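Local coordinates for protein farnesyltransferase, putative (Trypanosoma cruzi, PDB 3WCA) that probably catalyses the NAD(P)H-dependent, magnesium-requiring condensation of two farnesyl diphosphate molecules into squalene, the first step from farnesyl diphosphate toward lanosterol, at residues 40-45 against 277-282; 58-63 against 166-171; 317-320 against 324-327. The protein carries 1 engineered substitution. All coordinates share one frame; numbering follows the deposited sequence.

Contact 1: 40-45 against 277-282; sequences RSFAVV and FAFSAI. With FPS (S-[(2E,6E)-3,7,11-trimethyldodeca-2,6,10-trienyl] trihydrogen thiodiphosphate), chain E.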
ATOM      1  N   ARG A  40      -6.885   5.733  -9.964  1.00 57.15           N
ATOM      2  CA  ARG A  40      -6.761   7.178 -10.042  1.00 58.89           C
ATOM      3  C   ARG A  40      -5.775   7.754  -9.017  1.00 57.19           C
ATOM      4  O   ARG A  40      -5.109   8.755  -9.287  1.00 57.84           O
ATOM      5  CB  ARG A  40      -8.144   7.808  -9.871  1.00 62.03           C
ATOM      6  CG  ARG A  40      -8.193   9.308 -10.056  1.00 66.40           C
ATOM      7  CD  ARG A  40      -9.588   9.722 -10.500  1.00 70.78           C
ATOM      8  NE  ARG A  40      -9.897   9.175 -11.821  1.00 73.80           N
ATOM      9  CZ  ARG A  40     -11.073   9.287 -12.429  1.00 76.09           C
ATOM     10  NH1 ARG A  40     -11.246   8.756 -13.634  1.00 77.46           N
ATOM     11  NH2 ARG A  40     -12.079   9.920 -11.837  1.00 76.53           N
ATOM     12  N   SER A  41      -5.679   7.118  -7.853  1.00 53.40           N
ATOM     13  CA  SER A  41      -4.784   7.579  -6.797  1.00 50.41           C
ATOM     14  C   SER A  41      -3.318   7.581  -7.233  1.00 47.95           C
ATOM     15  O   SER A  41      -2.678   8.631  -7.307  1.00 47.48           O
ATOM     16  CB  SER A  41      -4.943   6.694  -5.559  1.00 52.51           C
ATOM     17  OG  SER A  41      -4.068   7.105  -4.519  1.00 53.48           O
ATOM     18  N   PHE A  42      -2.798   6.393  -7.517  1.00 43.37           N
ATOM     19  CA  PHE A  42      -1.420   6.217  -7.943  1.00 41.31           C
ATOM     20  C   PHE A  42      -1.113   6.985  -9.226  1.00 38.88           C
ATOM     21  O   PHE A  42      -0.035   7.551  -9.373  1.00 36.34           O
ATOM     22  CB  PHE A  42      -1.155   4.737  -8.187  1.00 43.25           C
ATOM     23  CG  PHE A  42       0.295   4.372  -8.232  1.00 42.11           C
ATOM     24  CD1 PHE A  42       1.053   4.363  -7.066  1.00 41.92           C
ATOM     25  CD2 PHE A  42       0.897   4.010  -9.433  1.00 41.30           C
ATOM     26  CE1 PHE A  42       2.394   3.994  -7.090  1.00 42.71           C
ATOM     27  CE2 PHE A  42       2.237   3.639  -9.471  1.00 41.81           C
ATOM     28  CZ  PHE A  42       2.989   3.628  -8.299  1.00 41.25           C
ATOM     29  N   ALA A  43      -2.070   6.985 -10.149  1.00 35.38           N
ATOM     30  CA  ALA A  43      -1.918   7.645 -11.443  1.00 36.89           C
ATOM     31  C   ALA A  43      -1.678   9.148 -11.353  1.00 37.62           C
ATOM     32  O   ALA A  43      -1.272   9.769 -12.327  1.00 39.96           O
ATOM     33  CB  ALA A  43      -3.140   7.354 -12.339  1.00 32.11           C
ATOM     34  N   VAL A  44      -1.939   9.741 -10.195  1.00 38.96           N
ATOM     35  CA  VAL A  44      -1.705  11.161 -10.039  1.00 37.99           C
ATOM     36  C   VAL A  44      -0.307  11.321  -9.481  1.00 37.00           C
ATOM     37  O   VAL A  44       0.507  12.085 -10.000  1.00 37.68           O
ATOM     38  CB  VAL A  44      -2.700  11.815  -9.054  1.00 40.07           C
ATOM     39  CG1 VAL A  44      -2.329  13.275  -8.846  1.00 40.30           C
ATOM     40  CG2 VAL A  44      -4.125  11.716  -9.589  1.00 41.40           C
ATOM     41  N   VAL A  45      -0.033  10.583  -8.418  1.00 33.86           N
ATOM     42  CA  VAL A  45       1.255  10.657  -7.757  1.00 32.95           C
ATOM     43  C   VAL A  45       2.405  10.263  -8.667  1.00 31.56           C
ATOM     44  O   VAL A  45       3.478  10.858  -8.607  1.00 30.00           O
ATOM     45  CB  VAL A  45       1.280   9.754  -6.513  1.00 35.21           C
ATOM     46  CG1 VAL A  45       2.560   9.970  -5.744  1.00 32.27           C
ATOM     47  CG2 VAL A  45       0.072  10.056  -5.639  1.00 37.20           C
ATOM     48  N   PHE A 277      11.547  12.014  -4.112  1.00 28.82           N
ATOM     49  CA  PHE A 277      11.022  12.386  -2.815  1.00 29.49           C
ATOM     50  C   PHE A 277       9.518  12.687  -2.823  1.00 31.39           C
ATOM     51  O   PHE A 277       8.777  12.150  -1.998  1.00 30.25           O
ATOM     52  CB  PHE A 277      11.770  13.584  -2.245  1.00 30.30           C
ATOM     53  CG  PHE A 277      11.220  14.049  -0.928  1.00 29.75           C
ATOM     54  CD1 PHE A 277      10.118  14.905  -0.883  1.00 26.21           C
ATOM     55  CD2 PHE A 277      11.753  13.566   0.264  1.00 27.03           C
ATOM     56  CE1 PHE A 277       9.545  15.273   0.336  1.00 27.10           C
ATOM     57  CE2 PHE A 277      11.193  13.922   1.490  1.00 25.79           C
ATOM     58  CZ  PHE A 277      10.081  14.780   1.526  1.00 26.52           C
ATOM     59  N   ALA A 278       9.059  13.534  -3.740  1.00 29.82           N
ATOM     60  CA  ALA A 278       7.632  13.863  -3.765  1.00 29.71           C
ATOM     61  C   ALA A 278       6.772  12.628  -4.048  1.00 27.63           C
ATOM     62  O   ALA A 278       5.731  12.432  -3.417  1.00 28.41           O
ATOM     63  CB  ALA A 278       7.352  14.964  -4.801  1.00 25.67           C
ATOM     64  N   PHE A 279       7.207  11.799  -4.995  1.00 25.95           N
ATOM     65  CA  PHE A 279       6.484  10.579  -5.350  1.00 23.26           C
ATOM     66  C   PHE A 279       6.378   9.634  -4.145  1.00 25.55           C
ATOM     67  O   PHE A 279       5.352   8.981  -3.953  1.00 23.71           O
ATOM     68  CB  PHE A 279       7.198   9.852  -6.501  1.00 20.30           C
ATOM     69  CG  PHE A 279       6.718   8.448  -6.714  1.00 20.61           C
ATOM     70  CD1 PHE A 279       5.535   8.190  -7.407  1.00 21.61           C
ATOM     71  CD2 PHE A 279       7.426   7.374  -6.173  1.00 20.65           C
ATOM     72  CE1 PHE A 279       5.059   6.878  -7.554  1.00 19.88           C
ATOM     73  CE2 PHE A 279       6.963   6.065  -6.312  1.00 18.62           C
ATOM     74  CZ  PHE A 279       5.780   5.814  -7.001  1.00 18.28           C
ATOM     75  N   SER A 280       7.442   9.578  -3.345  1.00 24.88           N
ATOM     76  CA  SER A 280       7.510   8.717  -2.158  1.00 25.80           C
ATOM     77  C   SER A 280       6.805   9.263  -0.912  1.00 26.02           C
ATOM     78  O   SER A 280       6.206   8.510  -0.137  1.00 25.81           O
ATOM     79  CB  SER A 280       8.979   8.439  -1.806  1.00 22.47           C
ATOM     80  OG  SER A 280       9.641   7.729  -2.853  1.00 24.61           O
ATOM     81  N   ALA A 281       6.864  10.578  -0.745  1.00 24.79           N
ATOM     82  CA  ALA A 281       6.291  11.254   0.413  1.00 25.16           C
ATOM     83  C   ALA A 281       4.784  11.430   0.428  1.00 25.29           C
ATOM     84  O   ALA A 281       4.145  11.211   1.453  1.00 28.34           O
ATOM     85  CB  ALA A 281       6.946  12.615   0.575  1.00 21.64           C
ATOM     86  N   ILE A 282       4.225  11.840  -0.701  1.00 22.31           N
ATOM     87  CA  ILE A 282       2.798  12.101  -0.788  1.00 22.87           C
ATOM     88  C   ILE A 282       1.897  10.986  -0.281  1.00 23.33           C
ATOM     89  O   ILE A 282       1.003  11.237   0.513  1.00 23.93           O
ATOM     90  CB  ILE A 282       2.425  12.513  -2.226  1.00 21.98           C
ATOM     91  CG1 ILE A 282       2.996  13.918  -2.488  1.00 20.44           C
ATOM     92  CG2 ILE A 282       0.909  12.457  -2.441  1.00 20.10           C
ATOM     93  CD1 ILE A 282       2.890  14.383  -3.942  1.00 20.77           C
TER
HETATM   94  C1  FPS E 501      -3.465  -0.048  -3.265  1.00 89.25           C
HETATM   95  S1  FPS E 501      -3.696   0.420  -5.050  1.00 95.67           S
HETATM   96  C2  FPS E 501      -1.965  -0.382  -2.995  1.00 83.44           C
HETATM   97  C3  FPS E 501      -1.171  -0.134  -1.881  1.00 77.80           C
HETATM   98  C4  FPS E 501      -1.649   0.551  -0.620  1.00 78.08           C
HETATM   99  C5  FPS E 501       0.274  -0.571  -1.956  1.00 71.09           C
HETATM  100  C6  FPS E 501       1.244   0.273  -2.841  1.00 61.80           C
HETATM  101  C7  FPS E 501       2.555   0.360  -2.090  1.00 51.52           C
HETATM  102  C8  FPS E 501       3.546   1.241  -2.290  1.00 45.16           C
HETATM  103  C10 FPS E 501       4.781   1.091  -1.382  1.00 40.53           C
HETATM  104  C9  FPS E 501       3.502   2.349  -3.350  1.00 44.63           C
HETATM  105  C11 FPS E 501       5.489   2.407  -1.148  1.00 33.29           C
HETATM  106  C12 FPS E 501       6.902   2.131  -0.705  1.00 28.65           C
HETATM  107  C13 FPS E 501       7.976   2.903  -0.980  1.00 27.54           C
HETATM  108  C14 FPS E 501       7.910   4.196  -1.804  1.00 28.51           C
HETATM  109  C15 FPS E 501       9.329   2.455  -0.433  1.00 26.00           C
HETATM  110  PA  FPS E 501      -3.815   2.479  -5.238  1.00 96.16           P
HETATM  111  O1A FPS E 501      -2.593   3.143  -4.544  1.00 95.67           O
HETATM  112  O2A FPS E 501      -3.809   2.792  -6.713  1.00 94.91           O
HETATM  113  O3A FPS E 501      -5.291   3.160  -4.831  1.00 98.30           O
HETATM  114  PB  FPS E 501      -6.344   3.058  -3.509  1.00100.21           P
HETATM  115  O1B FPS E 501      -6.850   4.470  -3.087  1.00 98.75           O
HETATM  116  O2B FPS E 501      -7.611   2.231  -3.934  1.00 99.98           O
HETATM  117  O3B FPS E 501      -5.580   2.475  -2.249  1.00100.45           O
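Val-45 overlaps Phe-279 at about a right angle, its CG1 methyl lying 3.8 Å from CD1 of the ring and 3.5 Å from the backbone O of Phe-279. In the all-helical isoprenoid synthase fold, helix 40-45 here meets helix 274-294 beside the bound farnesyl thiodiphosphate. The segment axes run roughly antiparallel (151°) and approach to 10.5 Å, a spacing bridged by apolar side chains without any hydrogen bond between the segments. Phe-42 reaches over because its CG is anti to the backbone N (chi1 -163°), which swings the ring toward Phe-279. The two ring planes stand at 79° in an oblique pair, with CZ of Phe-42 near the edge of the Phe-279 ring. Tyr-61 stacks on Phe-42, while Leu-172 and Tyr-176 of helix 154-179 pack on Phe-279. Phe-42 also belongs to the pocket of the bound thiodiphosphate: the ligand methyl C9 sits obliquely to its ring, and CB of Phe-42 lies 3.6 Å from ligand O2A. Next to this pair, Val-45 and Ile-282 lie alongside with their side chains running opposite ways, CG2 to CG2 at 4.1 Å.

Contact 2: 58-63 against 166-171; sequences CIFYLV and GLVGHG. With FPS (S-[(2E,6E)-3,7,11-trimethyldodeca-2,6,10-trienyl] trihydrogen thiodiphosphate), chain E.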
ATOM      1  N   CYS A  58       5.411   2.917 -13.916  1.00 28.57           N
ATOM      2  CA  CYS A  58       4.063   2.684 -14.425  1.00 30.19           C
ATOM      3  C   CYS A  58       3.853   1.237 -14.882  1.00 31.14           C
ATOM      4  O   CYS A  58       2.799   0.641 -14.639  1.00 31.10           O
ATOM      5  CB  CYS A  58       3.756   3.613 -15.591  1.00 26.44           C
ATOM      6  SG  CYS A  58       2.228   3.179 -16.409  1.00 32.17           S
ATOM      7  N   ILE A  59       4.855   0.683 -15.558  1.00 32.10           N
ATOM      8  CA  ILE A  59       4.783  -0.692 -16.042  1.00 33.64           C
ATOM      9  C   ILE A  59       4.855  -1.664 -14.868  1.00 32.58           C
ATOM     10  O   ILE A  59       4.185  -2.698 -14.860  1.00 33.99           O
ATOM     11  CB  ILE A  59       5.938  -0.992 -17.019  1.00 33.42           C
ATOM     12  CG1 ILE A  59       5.866  -0.034 -18.200  1.00 34.70           C
ATOM     13  CG2 ILE A  59       5.866  -2.447 -17.494  1.00 33.01           C
ATOM     14  CD1 ILE A  59       4.480   0.041 -18.827  1.00 39.43           C
ATOM     15  N   PHE A  60       5.697  -1.322 -13.897  1.00 30.99           N
ATOM     16  CA  PHE A  60       5.879  -2.103 -12.684  1.00 31.50           C
ATOM     17  C   PHE A  60       4.534  -2.249 -11.973  1.00 34.78           C
ATOM     18  O   PHE A  60       4.138  -3.347 -11.564  1.00 36.44           O
ATOM     19  CB  PHE A  60       6.872  -1.378 -11.776  1.00 30.28           C
ATOM     20  CG  PHE A  60       7.054  -2.011 -10.430  1.00 30.03           C
ATOM     21  CD1 PHE A  60       7.132  -3.399 -10.299  1.00 29.92           C
ATOM     22  CD2 PHE A  60       7.261  -1.214  -9.299  1.00 29.74           C
ATOM     23  CE1 PHE A  60       7.428  -3.988  -9.058  1.00 29.21           C
ATOM     24  CE2 PHE A  60       7.556  -1.787  -8.060  1.00 28.46           C
ATOM     25  CZ  PHE A  60       7.644  -3.186  -7.940  1.00 27.60           C
ATOM     26  N   TYR A  61       3.839  -1.123 -11.839  1.00 34.07           N
ATOM     27  CA  TYR A  61       2.539  -1.082 -11.191  1.00 33.72           C
ATOM     28  C   TYR A  61       1.490  -1.901 -11.928  1.00 31.98           C
ATOM     29  O   TYR A  61       0.676  -2.571 -11.301  1.00 31.90           O
ATOM     30  CB  TYR A  61       2.056   0.366 -11.073  1.00 37.90           C
ATOM     31  CG  TYR A  61       0.626   0.490 -10.602  1.00 42.46           C
ATOM     32  CD1 TYR A  61       0.316   0.579  -9.245  1.00 42.94           C
ATOM     33  CD2 TYR A  61      -0.425   0.468 -11.520  1.00 45.45           C
ATOM     34  CE1 TYR A  61      -1.011   0.642  -8.810  1.00 46.10           C
ATOM     35  CE2 TYR A  61      -1.752   0.525 -11.101  1.00 48.86           C
ATOM     36  CZ  TYR A  61      -2.040   0.609  -9.748  1.00 49.41           C
ATOM     37  OH  TYR A  61      -3.361   0.633  -9.352  1.00 48.07           O
ATOM     38  N   LEU A  62       1.487  -1.849 -13.252  1.00 30.60           N
ATOM     39  CA  LEU A  62       0.485  -2.597 -13.998  1.00 31.68           C
ATOM     40  C   LEU A  62       0.718  -4.105 -13.917  1.00 32.90           C
ATOM     41  O   LEU A  62      -0.230  -4.890 -13.862  1.00 34.33           O
ATOM     42  CB  LEU A  62       0.444  -2.122 -15.446  1.00 31.13           C
ATOM     43  CG  LEU A  62      -0.112  -0.699 -15.624  1.00 31.40           C
ATOM     44  CD1 LEU A  62       0.039  -0.252 -17.084  1.00 31.25           C
ATOM     45  CD2 LEU A  62      -1.582  -0.673 -15.214  1.00 28.41           C
ATOM     46  N   VAL A  63       1.981  -4.514 -13.897  1.00 32.88           N
ATOM     47  CA  VAL A  63       2.292  -5.929 -13.779  1.00 33.39           C
ATOM     48  C   VAL A  63       1.694  -6.449 -12.464  1.00 34.30           C
ATOM     49  O   VAL A  63       0.958  -7.436 -12.460  1.00 33.14           O
ATOM     50  CB  VAL A  63       3.823  -6.170 -13.780  1.00 33.54           C
ATOM     51  CG1 VAL A  63       4.134  -7.581 -13.302  1.00 35.45           C
ATOM     52  CG2 VAL A  63       4.378  -5.957 -15.182  1.00 30.20           C
ATOM     53  N   GLY A 166       4.953  -4.320   0.918  1.00 24.96           N
ATOM     54  CA  GLY A 166       6.331  -4.147   1.336  1.00 27.63           C
ATOM     55  C   GLY A 166       7.298  -4.375   0.179  1.00 27.49           C
ATOM     56  O   GLY A 166       8.328  -3.697   0.074  1.00 26.52           O
ATOM     57  N   LEU A 167       6.963  -5.323  -0.695  1.00 25.93           N
ATOM     58  CA  LEU A 167       7.809  -5.630  -1.842  1.00 28.26           C
ATOM     59  C   LEU A 167       7.762  -4.516  -2.894  1.00 30.23           C
ATOM     60  O   LEU A 167       8.718  -4.326  -3.652  1.00 29.22           O
ATOM     61  CB  LEU A 167       7.397  -6.965  -2.470  1.00 26.22           C
ATOM     62  CG  LEU A 167       7.911  -8.226  -1.760  1.00 24.76           C
ATOM     63  CD1 LEU A 167       7.364  -9.465  -2.431  1.00 23.60           C
ATOM     64  CD2 LEU A 167       9.439  -8.239  -1.805  1.00 29.54           C
ATOM     65  N   VAL A 168       6.643  -3.799  -2.955  1.00 29.87           N
ATOM     66  CA  VAL A 168       6.532  -2.694  -3.899  1.00 29.24           C
ATOM     67  C   VAL A 168       7.573  -1.704  -3.398  1.00 28.32           C
ATOM     68  O   VAL A 168       8.278  -1.074  -4.178  1.00 28.32           O
ATOM     69  CB  VAL A 168       5.132  -2.043  -3.854  1.00 31.31           C
ATOM     70  CG1 VAL A 168       5.057  -0.907  -4.854  1.00 31.41           C
ATOM     71  CG2 VAL A 168       4.058  -3.088  -4.161  1.00 29.04           C
ATOM     72  N   GLY A 169       7.683  -1.602  -2.077  1.00 28.44           N
ATOM     73  CA  GLY A 169       8.656  -0.707  -1.478  1.00 27.50           C
ATOM     74  C   GLY A 169      10.070  -1.117  -1.861  1.00 31.37           C
ATOM     75  O   GLY A 169      10.918  -0.260  -2.139  1.00 30.38           O
ATOM     76  N   HIS A 170      10.331  -2.426  -1.854  1.00 30.31           N
ATOM     77  CA  HIS A 170      11.646  -2.944  -2.231  1.00 30.85           C
ATOM     78  C   HIS A 170      11.884  -2.591  -3.697  1.00 30.93           C
ATOM     79  O   HIS A 170      12.879  -1.957  -4.037  1.00 29.89           O
ATOM     80  CB  HIS A 170      11.714  -4.471  -2.060  1.00 30.54           C
ATOM     81  CG  HIS A 170      11.828  -4.928  -0.636  1.00 31.83           C
ATOM     82  ND1 HIS A 170      12.376  -6.144  -0.288  1.00 35.27           N
ATOM     83  CD2 HIS A 170      11.480  -4.328   0.527  1.00 33.33           C
ATOM     84  CE1 HIS A 170      12.367  -6.273   1.027  1.00 35.04           C
ATOM     85  NE2 HIS A 170      11.827  -5.185   1.546  1.00 37.78           N
ATOM     86  N   GLY A 171      10.949  -3.011  -4.545  1.00 31.00           N
ATOM     87  CA  GLY A 171      11.030  -2.754  -5.974  1.00 32.55           C
ATOM     88  C   GLY A 171      11.312  -1.302  -6.314  1.00 32.83           C
ATOM     89  O   GLY A 171      12.266  -1.014  -7.039  1.00 32.02           O
TER
HETATM   90  C1  FPS E 501      -3.465  -0.048  -3.265  1.00 89.25           C
HETATM   91  S1  FPS E 501      -3.696   0.420  -5.050  1.00 95.67           S
HETATM   92  C2  FPS E 501      -1.965  -0.382  -2.995  1.00 83.44           C
HETATM   93  C3  FPS E 501      -1.171  -0.134  -1.881  1.00 77.80           C
HETATM   94  C4  FPS E 501      -1.649   0.551  -0.620  1.00 78.08           C
HETATM   95  C5  FPS E 501       0.274  -0.571  -1.956  1.00 71.09           C
HETATM   96  C6  FPS E 501       1.244   0.273  -2.841  1.00 61.80           C
HETATM   97  C7  FPS E 501       2.555   0.360  -2.090  1.00 51.52           C
HETATM   98  C8  FPS E 501       3.546   1.241  -2.290  1.00 45.16           C
HETATM   99  C10 FPS E 501       4.781   1.091  -1.382  1.00 40.53           C
HETATM  100  C9  FPS E 501       3.502   2.349  -3.350  1.00 44.63           C
HETATM  101  C11 FPS E 501       5.489   2.407  -1.148  1.00 33.29           C
HETATM  102  C12 FPS E 501       6.902   2.131  -0.705  1.00 28.65           C
HETATM  103  C13 FPS E 501       7.976   2.903  -0.980  1.00 27.54           C
HETATM  104  C14 FPS E 501       7.910   4.196  -1.804  1.00 28.51           C
HETATM  105  C15 FPS E 501       9.329   2.455  -0.433  1.00 26.00           C
HETATM  106  PA  FPS E 501      -3.815   2.479  -5.238  1.00 96.16           P
HETATM  107  O1A FPS E 501      -2.593   3.143  -4.544  1.00 95.67           O
HETATM  108  O2A FPS E 501      -3.809   2.792  -6.713  1.00 94.91           O
HETATM  109  O3A FPS E 501      -5.291   3.160  -4.831  1.00 98.30           O
HETATM  110  PB  FPS E 501      -6.344   3.058  -3.509  1.00100.21           P
HETATM  111  O1B FPS E 501      -6.850   4.470  -3.087  1.00 98.75           O
HETATM  112  O2B FPS E 501      -7.611   2.231  -3.934  1.00 99.98           O
HETATM  113  O3B FPS E 501      -5.580   2.475  -2.249  1.00100.45           O
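The ring of Phe-60 presents its edge to the backbone O of Val-168, which lies near the ring plane 4.0 Å from CE2. Gly-171 CA approaches the same ring obliquely, 3.9 Å from CZ. A second flat group, the Tyr-61 ring, turns to the bound thiodiphosphate instead: phosphate oxygen O2A lies oblique to the ring and 3.4 Å from OH.

Phe-60 holds CG anti to its backbone nitrogen (chi1 175°), a setting that carries the ring across to helix 154-179. In the isoprenoid synthase fold helices line the prenyl pocket, here filled by the thiodiphosphate analogue, and both members of this pair serve it. The absence of a side chain at Gly-171 lets the ring tip of Phe-60 come close to the backbone. Val-168 completes the contact obliquely, its CG1 4.2 Å from CE2 of Phe-60. The ring is packed further by Ile-132 and Ile-135 of helix 126-147 and by Leu-172 and Leu-175 of helix 154-179.

Helix 51-72 carries, farther along, the magnesium ligands Asp-68, Glu-71 and Asp-72. Helix 154-179 lines the prenyl tail: Val-168 CG1 rests 3.7 Å from C8 of the ligand. One residue on, the bare backbone of Gly-169 admits the far end of the chain, with CA only 3.4 Å from the ligand's terminal methyl C15.

Contact 3: 317-320 against 324-327; sequences HYST and ATLQ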
ATOM      1  N   HIS A 317       0.626  19.670  -2.661  1.00 35.17           N
ATOM      2  CA  HIS A 317       1.363  20.898  -2.867  1.00 37.22           C
ATOM      3  C   HIS A 317       2.648  21.064  -2.081  1.00 37.29           C
ATOM      4  O   HIS A 317       3.664  21.474  -2.642  1.00 38.44           O
ATOM      5  CB  HIS A 317       0.486  22.118  -2.588  1.00 40.19           C
ATOM      6  CG  HIS A 317       1.214  23.411  -2.779  1.00 43.45           C
ATOM      7  ND1 HIS A 317       1.465  23.943  -4.028  1.00 45.11           N
ATOM      8  CD2 HIS A 317       1.853  24.212  -1.894  1.00 44.37           C
ATOM      9  CE1 HIS A 317       2.231  25.012  -3.902  1.00 45.37           C
ATOM     10  NE2 HIS A 317       2.482  25.196  -2.617  1.00 45.70           N
ATOM     11  N   TYR A 318       2.609  20.758  -0.790  1.00 35.77           N
ATOM     12  CA  TYR A 318       3.774  20.943   0.064  1.00 38.42           C
ATOM     13  C   TYR A 318       4.748  19.793   0.262  1.00 38.27           C
ATOM     14  O   TYR A 318       5.869  20.024   0.709  1.00 39.42           O
ATOM     15  CB  TYR A 318       3.325  21.439   1.440  1.00 43.05           C
ATOM     16  CG  TYR A 318       2.819  22.861   1.441  1.00 47.58           C
ATOM     17  CD1 TYR A 318       3.705  23.937   1.479  1.00 50.50           C
ATOM     18  CD2 TYR A 318       1.453  23.133   1.390  1.00 50.65           C
ATOM     19  CE1 TYR A 318       3.241  25.252   1.468  1.00 52.57           C
ATOM     20  CE2 TYR A 318       0.977  24.438   1.377  1.00 52.93           C
ATOM     21  CZ  TYR A 318       1.876  25.495   1.416  1.00 54.65           C
ATOM     22  OH  TYR A 318       1.404  26.794   1.404  1.00 57.54           O
ATOM     23  N   SER A 319       4.347  18.566  -0.054  1.00 37.43           N
ATOM     24  CA  SER A 319       5.239  17.421   0.126  1.00 36.91           C
ATOM     25  C   SER A 319       6.294  17.320  -0.975  1.00 38.16           C
ATOM     26  O   SER A 319       6.449  16.262  -1.586  1.00 38.10           O
ATOM     27  CB  SER A 319       4.439  16.117   0.158  1.00 38.72           C
ATOM     28  OG  SER A 319       3.431  16.160   1.148  1.00 40.65           O
ATOM     29  N   THR A 320       7.022  18.410  -1.214  1.00 37.35           N
ATOM     30  CA  THR A 320       8.059  18.436  -2.243  1.00 37.86           C
ATOM     31  C   THR A 320       9.446  18.362  -1.632  1.00 37.53           C
ATOM     32  O   THR A 320      10.411  18.023  -2.314  1.00 38.32           O
ATOM     33  CB  THR A 320       7.994  19.715  -3.098  1.00 36.72           C
ATOM     34  OG1 THR A 320       7.917  20.862  -2.244  1.00 38.13           O
ATOM     35  CG2 THR A 320       6.803  19.681  -4.014  1.00 36.87           C
ATOM     36  N   ALA A 324       8.860  20.515   5.072  1.00 36.39           N
ATOM     37  CA  ALA A 324       7.415  20.697   5.011  1.00 35.88           C
ATOM     38  C   ALA A 324       6.677  19.368   5.247  1.00 35.25           C
ATOM     39  O   ALA A 324       5.633  19.324   5.900  1.00 36.07           O
ATOM     40  CB  ALA A 324       7.024  21.287   3.660  1.00 32.57           C
ATOM     41  N   THR A 325       7.236  18.291   4.717  1.00 34.35           N
ATOM     42  CA  THR A 325       6.651  16.969   4.858  1.00 33.61           C
ATOM     43  C   THR A 325       6.661  16.532   6.306  1.00 34.52           C
ATOM     44  O   THR A 325       5.690  15.962   6.794  1.00 35.95           O
ATOM     45  CB  THR A 325       7.424  15.960   4.015  1.00 32.79           C
ATOM     46  OG1 THR A 325       7.362  16.372   2.647  1.00 30.92           O
ATOM     47  CG2 THR A 325       6.833  14.563   4.157  1.00 31.06           C
ATOM     48  N   LEU A 326       7.767  16.797   6.990  1.00 35.88           N
ATOM     49  CA  LEU A 326       7.889  16.446   8.393  1.00 37.72           C
ATOM     50  C   LEU A 326       6.870  17.216   9.208  1.00 39.06           C
ATOM     51  O   LEU A 326       6.232  16.647  10.101  1.00 38.66           O
ATOM     52  CB  LEU A 326       9.284  16.767   8.926  1.00 41.41           C
ATOM     53  CG  LEU A 326      10.434  15.872   8.480  1.00 42.17           C
ATOM     54  CD1 LEU A 326      11.732  16.387   9.091  1.00 43.90           C
ATOM     55  CD2 LEU A 326      10.160  14.434   8.910  1.00 43.44           C
ATOM     56  N   GLN A 327       6.709  18.505   8.917  1.00 37.63           N
ATOM     57  CA  GLN A 327       5.738  19.262   9.681  1.00 39.09           C
ATOM     58  C   GLN A 327       4.298  18.807   9.423  1.00 38.08           C
ATOM     59  O   GLN A 327       3.493  18.765  10.357  1.00 39.09           O
ATOM     60  CB  GLN A 327       5.920  20.776   9.475  1.00 43.41           C
ATOM     61  CG  GLN A 327       6.053  21.270   8.054  1.00 50.08           C
ATOM     62  CD  GLN A 327       6.701  22.654   7.993  1.00 53.77           C
ATOM     63  OE1 GLN A 327       7.912  22.801   8.213  1.00 54.21           O
ATOM     64  NE2 GLN A 327       5.892  23.675   7.711  1.00 52.61           N
TER
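Thr-325 leans on Ser-319 through its hydroxyl branch, where the chain turns from helix 309-318 into helix 322-338 in the all-helical isoprenoid synthase fold. From CB the side chain forks. The methyl CG2 is anti to the backbone N, whereas OG1 is anti to the carbonyl carbon (chi1 -60°), and this places the oxygen on the side of the turn. At the tip, OG1 meets Ser-319 CA at 3.5 Å and Ser-319 CB at 3.8 Å. These are van der Waals contacts; the hydroxyl is hydrogen-bonded to Glu-321 O, just ahead of helix 322-338. Ser-319 behaves likewise, its OG bonding back to Ile-315 O, so each buried hydroxyl has a nearby backbone carbonyl as partner, and OG1 of Thr-325 meets only carbons of Ser-319. Phe-277 and Val-285 of helix 274-294 pack against Thr-325 as well.

Ser-319 is the first residue to depart from helical geometry and forms the centre of an inverse gamma turn, in which Thr-320 N makes a weak bond to Tyr-318 O at 2.8 Å. That same carbonyl oxygen lies 3.4 Å from CB of Ala-324, which points toward the turn and also touches Tyr-318 CB, at 4.3 Å. Past CB the Tyr-318 side chain turns from Ala-324, and its ring lies against its predecessor: CD2 of His-317 stands 3.3 Å above the plane of the Tyr-318 ring, over its centre.

Contacts 1 and 2 are wholly buried and border the same ligand, whereas contact 3 is partly exposed and lies away from the annotated sites. The first two join helices far apart in sequence through aromatic and aliphatic side chains, and they adjoin where Phe-42 CD2 comes within 3.5 Å of Tyr-61 CD1. Contact 3 joins sequence neighbours, and its chemistry is that of a turn, with hydroxyls bonded to local backbone. No helix is common to two contacts, but helices 40-45 and 51-72 follow each other in the chain, as do 274-294 and 309-318. Ile-282 CG1, on helix 274-294 of contact 1, packs 3.7 Å from Ser-319 CB of contact 3. Contacts 2 and 3 do not touch.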